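Local coordinates for pfam DUF1093 family protein (Bacillus subtilis, PDB 3NPP) that is of unknown function, a DUF1093-family protein (YxeA) whose full-length form has a signal sequence and is probably exported from the cytoplasm, at residues A48-K59 / W70-M78. Sequence-based numbering, arbitrary orientation.
Sequences AGKELRKNAYLK and WEEVKFEDM
One water links Tyr57 to Glu72 and Val73 across the hairpin: Tyr57 N donates to it, and the water in turn donates to Glu72 OE2 at 2.6 Å and to Val73 O at 2.7 Å. In this antiparallel hairpin of strands 57-63 and 66-73 it sits between Tyr57 N and Val73 O, which at 4.1 Å are too far apart for a direct bond. Beside it Val73 N donates to Tyr57 O. Lys59 and Glu71 form an antiparallel hydrogen-bonded pair: Lys59 N reaches Glu71 O at 2.8 Å, nearly straight with 175° at the hydrogen, and the return bond from Glu71 N to Lys59 O is bent to 130°. On the same face as Val73, the Lys59 chain bends at chi3 and chi4, bringing NZ to Glu71 OE1 (3.0 Å) in a salt bridge whose hydrogen bond is weak; a long, weak ion pair also runs to Asp11.

Beyond the strands, Tyr57 meets the 3-10 segment and Met78 after it. Phe75 CB sits off-centre over its ring, Phe75 CD1 touches Tyr57 CZ at 3.6 Å, and the two rings meet obliquely; the selenium of Met78, modelled as selenomethionine, makes an oblique Met-aromatic contact with the Tyr57 ring. An alanine in place of Tyr57 would probably open a gap beside Phe75 and Met78 and weaken the packing of the 3-10 segment against the hairpin.

At the opposite end, Trp70 CG lies between backbone N and carbonyl carbon (chi1 69°), directing the indole toward the loop following strand 41-48. Leu52 CD2 and Ala48 CB make CH-pi contacts over the six- and five-membered rings respectively, while Leu58 CD2 approaches CE3. A water in the indole plane accepts from both Trp70 NE1, at 2.9 Å, and Gly49 N.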
loop_
_atom_site.group_PDB
_atom_site.type_symbol
_atom_site.label_atom_id
_atom_site.label_comp_id
_atom_site.label_asym_id
_atom_site.label_seq_id
_atom_site.Cartn_x
_atom_site.Cartn_y
_atom_site.Cartn_z
ATOM N N ALA A 48 -3.763 12.135 12.688
ATOM C CA ALA A 48 -2.541 12.601 13.337
ATOM C C ALA A 48 -2.637 12.289 14.817
ATOM O O ALA A 48 -3.730 12.226 15.373
ATOM C CB ALA A 48 -2.344 14.114 13.095
ATOM N N GLY A 49 -1.488 12.106 15.463
ATOM C CA GLY A 49 -1.408 11.872 16.907
ATOM C C GLY A 49 -1.553 13.107 17.774
ATOM O O GLY A 49 -1.371 13.013 18.995
ATOM N N LYS A 50 -1.820 14.280 17.144
ATOM C CA LYS A 50 -2.197 15.497 17.840
ATOM C C LYS A 50 -3.151 16.307 16.955
ATOM O O LYS A 50 -3.268 16.039 15.733
ATOM C CB LYS A 50 -0.938 16.332 18.163
ATOM C CG LYS A 50 -0.145 16.840 16.915
ATOM C CD LYS A 50 1.275 17.263 17.302
ATOM C CE LYS A 50 1.957 18.116 16.221
ATOM N NZ LYS A 50 3.482 17.947 16.229
ATOM N N GLU A 51 -3.834 17.283 17.567
ATOM C CA GLU A 51 -4.645 18.238 16.813
ATOM C C GLU A 51 -3.736 19.204 16.094
ATOM O O GLU A 51 -2.852 19.767 16.696
ATOM C CB GLU A 51 -5.596 19.009 17.716
ATOM C CG GLU A 51 -6.684 18.138 18.248
ATOM C CD GLU A 51 -7.577 18.833 19.269
ATOM O OE1 GLU A 51 -7.586 20.089 19.302
ATOM O OE2 GLU A 51 -8.271 18.095 20.020
ATOM N N LEU A 52 -3.966 19.368 14.801
ATOM C CA LEU A 52 -3.123 20.164 13.945
ATOM C C LEU A 52 -3.602 21.620 13.958
ATOM O O LEU A 52 -4.779 21.905 14.205
ATOM C CB LEU A 52 -3.142 19.601 12.532
ATOM C CG LEU A 52 -2.695 18.143 12.367
ATOM C CD1 LEU A 52 -2.940 17.686 10.945
ATOM C CD2 LEU A 52 -1.204 17.942 12.774
ATOM N N ARG A 53 -2.680 22.523 13.657
ATOM C CA ARG A 53 -2.937 23.968 13.716
ATOM C C ARG A 53 -3.855 24.350 12.556
ATOM O O ARG A 53 -3.628 23.931 11.429
ATOM C CB ARG A 53 -1.614 24.731 13.648
ATOM C CG ARG A 53 -1.726 26.255 13.820
ATOM C CD ARG A 53 -0.344 26.916 13.904
ATOM N N LYS A 54 -4.933 25.077 12.861
ATOM C CA LYS A 54 -5.869 25.596 11.834
ATOM C C LYS A 54 -5.118 26.386 10.721
ATOM O O LYS A 54 -4.209 27.149 11.012
ATOM C CB LYS A 54 -6.931 26.511 12.481
ATOM C CG LYS A 54 -8.060 26.959 11.516
ATOM N N ASN A 55 -5.439 26.082 9.468
ATOM C CA ASN A 55 -4.804 26.672 8.283
ATOM C C ASN A 55 -3.357 26.267 7.952
ATOM O O ASN A 55 -2.816 26.741 6.965
ATOM C CB ASN A 55 -4.998 28.209 8.251
ATOM C CG ASN A 55 -6.452 28.596 8.264
ATOM O OD1 ASN A 55 -7.295 27.892 7.709
ATOM N ND2 ASN A 55 -6.756 29.725 8.866
ATOM N N ALA A 56 -2.787 25.317 8.687
ATOM C CA ALA A 56 -1.538 24.672 8.282
ATOM C C ALA A 56 -1.724 23.929 6.944
ATOM O O ALA A 56 -2.845 23.505 6.602
ATOM C CB ALA A 56 -1.066 23.692 9.375
ATOM N N TYR A 57 -0.638 23.836 6.164
ATOM C CA TYR A 57 -0.636 23.034 4.944
ATOM C C TYR A 57 0.074 21.698 5.196
ATOM O O TYR A 57 1.153 21.650 5.849
ATOM C CB TYR A 57 0.005 23.797 3.798
ATOM C CG TYR A 57 -0.727 25.067 3.422
ATOM C CD1 TYR A 57 -1.825 25.039 2.568
ATOM C CD2 TYR A 57 -0.331 26.284 3.924
ATOM C CE1 TYR A 57 -2.505 26.191 2.224
ATOM C CE2 TYR A 57 -1.006 27.475 3.582
ATOM C CZ TYR A 57 -2.090 27.418 2.740
ATOM O OH TYR A 57 -2.765 28.581 2.410
ATOM N N LEU A 58 -0.520 20.625 4.686
ATOM C CA LEU A 58 -0.033 19.269 4.929
ATOM C C LEU A 58 0.175 18.556 3.601
ATOM O O LEU A 58 -0.562 18.810 2.642
ATOM C CB LEU A 58 -1.036 18.476 5.786
ATOM C CG LEU A 58 -0.591 18.080 7.201
ATOM C CD1 LEU A 58 -0.410 19.349 8.105
ATOM C CD2 LEU A 58 -1.597 17.097 7.825
ATOM N N LYS A 59 1.198 17.703 3.560
ATOM C CA LYS A 59 1.407 16.730 2.503
ATOM C C LYS A 59 1.098 15.316 3.098
ATOM O O LYS A 59 1.736 14.897 4.059
ATOM C CB LYS A 59 2.864 16.816 2.018
ATOM C CG LYS A 59 3.253 15.804 0.914
ATOM C CD LYS A 59 4.756 15.919 0.514
ATOM C CE LYS A 59 5.731 15.416 1.650
ATOM N NZ LYS A 59 5.667 13.949 2.409
ATOM N N TRP A 70 1.764 11.763 7.206
ATOM C CA TRP A 70 1.474 13.207 7.070
ATOM C C TRP A 70 2.730 14.002 7.386
ATOM O O TRP A 70 3.544 13.559 8.180
ATOM C CB TRP A 70 0.336 13.623 7.991
ATOM C CG TRP A 70 0.626 13.609 9.427
ATOM C CD1 TRP A 70 0.424 12.567 10.297
ATOM C CD2 TRP A 70 1.106 14.707 10.214
ATOM N NE1 TRP A 70 0.775 12.950 11.576
ATOM C CE2 TRP A 70 1.216 14.248 11.551
ATOM C CE3 TRP A 70 1.490 16.028 9.911
ATOM C CZ2 TRP A 70 1.680 15.072 12.598
ATOM C CZ3 TRP A 70 1.947 16.864 10.962
ATOM C CH2 TRP A 70 2.022 16.394 12.274
ATOM N N GLU A 71 2.857 15.189 6.778
ATOM C CA GLU A 71 3.998 16.059 7.004
ATOM C C GLU A 71 3.539 17.484 6.774
ATOM O O GLU A 71 2.937 17.763 5.757
ATOM C CB GLU A 71 5.140 15.720 6.042
ATOM C CG GLU A 71 6.343 16.658 6.137
ATOM C CD GLU A 71 7.517 16.234 5.303
ATOM O OE1 GLU A 71 7.312 15.590 4.265
ATOM O OE2 GLU A 71 8.663 16.556 5.692
ATOM N N GLU A 72 3.839 18.390 7.701
ATOM C CA GLU A 72 3.502 19.802 7.465
ATOM C C GLU A 72 4.476 20.354 6.420
ATOM O O GLU A 72 5.681 20.083 6.497
ATOM C CB GLU A 72 3.562 20.651 8.735
ATOM C CG GLU A 72 3.111 22.177 8.481
ATOM C CD GLU A 72 3.197 23.066 9.683
ATOM O OE1 GLU A 72 3.770 22.660 10.700
ATOM O OE2 GLU A 72 2.677 24.201 9.601
ATOM N N VAL A 73 3.938 21.136 5.475
ATOM C CA VAL A 73 4.732 21.907 4.480
ATOM C C VAL A 73 4.293 23.377 4.481
ATOM O O VAL A 73 3.277 23.723 5.085
ATOM C CB VAL A 73 4.594 21.306 3.052
ATOM C CG1 VAL A 73 5.120 19.847 3.012
ATOM C CG2 VAL A 73 3.133 21.365 2.560
ATOM N N LYS A 74 5.095 24.256 3.867
ATOM C CA LYS A 74 4.708 25.662 3.692
ATOM C C LYS A 74 4.134 25.853 2.315
ATOM O O LYS A 74 4.520 25.163 1.399
ATOM C CB LYS A 74 5.894 26.611 3.880
ATOM C CG LYS A 74 6.708 26.445 5.162
ATOM C CD LYS A 74 5.931 26.641 6.434
ATOM C CE LYS A 74 5.841 28.072 6.816
ATOM N NZ LYS A 74 4.979 28.157 8.074
ATOM N N PHE A 75 3.236 26.841 2.174
ATOM C CA PHE A 75 2.505 27.093 0.938
ATOM C C PHE A 75 3.456 27.253 -0.240
ATOM O O PHE A 75 3.276 26.637 -1.288
ATOM C CB PHE A 75 1.643 28.349 1.106
ATOM C CG PHE A 75 0.875 28.737 -0.120
ATOM C CD1 PHE A 75 -0.392 28.212 -0.358
ATOM C CD2 PHE A 75 1.386 29.641 -1.005
ATOM C CE1 PHE A 75 -1.116 28.554 -1.493
ATOM C CE2 PHE A 75 0.652 30.021 -2.160
ATOM C CZ PHE A 75 -0.594 29.480 -2.393
ATOM N N GLU A 76 4.495 28.052 -0.043
ATOM C CA GLU A 76 5.429 28.404 -1.116
ATOM C C GLU A 76 6.276 27.250 -1.673
ATOM O O GLU A 76 6.850 27.401 -2.745
ATOM C CB GLU A 76 6.335 29.576 -0.698
ATOM C CG GLU A 76 7.355 29.318 0.444
ATOM C CD GLU A 76 6.782 29.489 1.846
ATOM O OE1 GLU A 76 5.527 29.668 1.997
ATOM O OE2 GLU A 76 7.587 29.419 2.791
ATOM N N ASP A 77 6.318 26.102 -0.974
ATOM C CA ASP A 77 7.054 24.940 -1.420
ATOM C C ASP A 77 6.178 23.845 -1.999
ATOM O O ASP A 77 6.705 22.847 -2.422
ATOM C CB ASP A 77 7.857 24.340 -0.259
ATOM C CG ASP A 77 8.681 25.366 0.446
ATOM O OD1 ASP A 77 9.363 26.162 -0.258
ATOM O OD2 ASP A 77 8.603 25.423 1.696
HETATM N N MSE A 78 4.857 24.037 -2.040
HETATM C CA MSE A 78 3.967 23.064 -2.645
HETATM C C MSE A 78 4.093 23.179 -4.162
HETATM O O MSE A 78 4.509 24.262 -4.685
HETATM C CB MSE A 78 2.529 23.320 -2.221
HETATM C CG MSE A 78 2.319 23.195 -0.716
HETATM SE SE MSE A 78 0.484 23.259 -0.174
HETATM C CE MSE A 78 -0.163 24.845 -1.134
HETATM O O HOH W 1 0.980 11.789 14.249
HETATM O O HOH W 2 1.995 24.827 7.151
#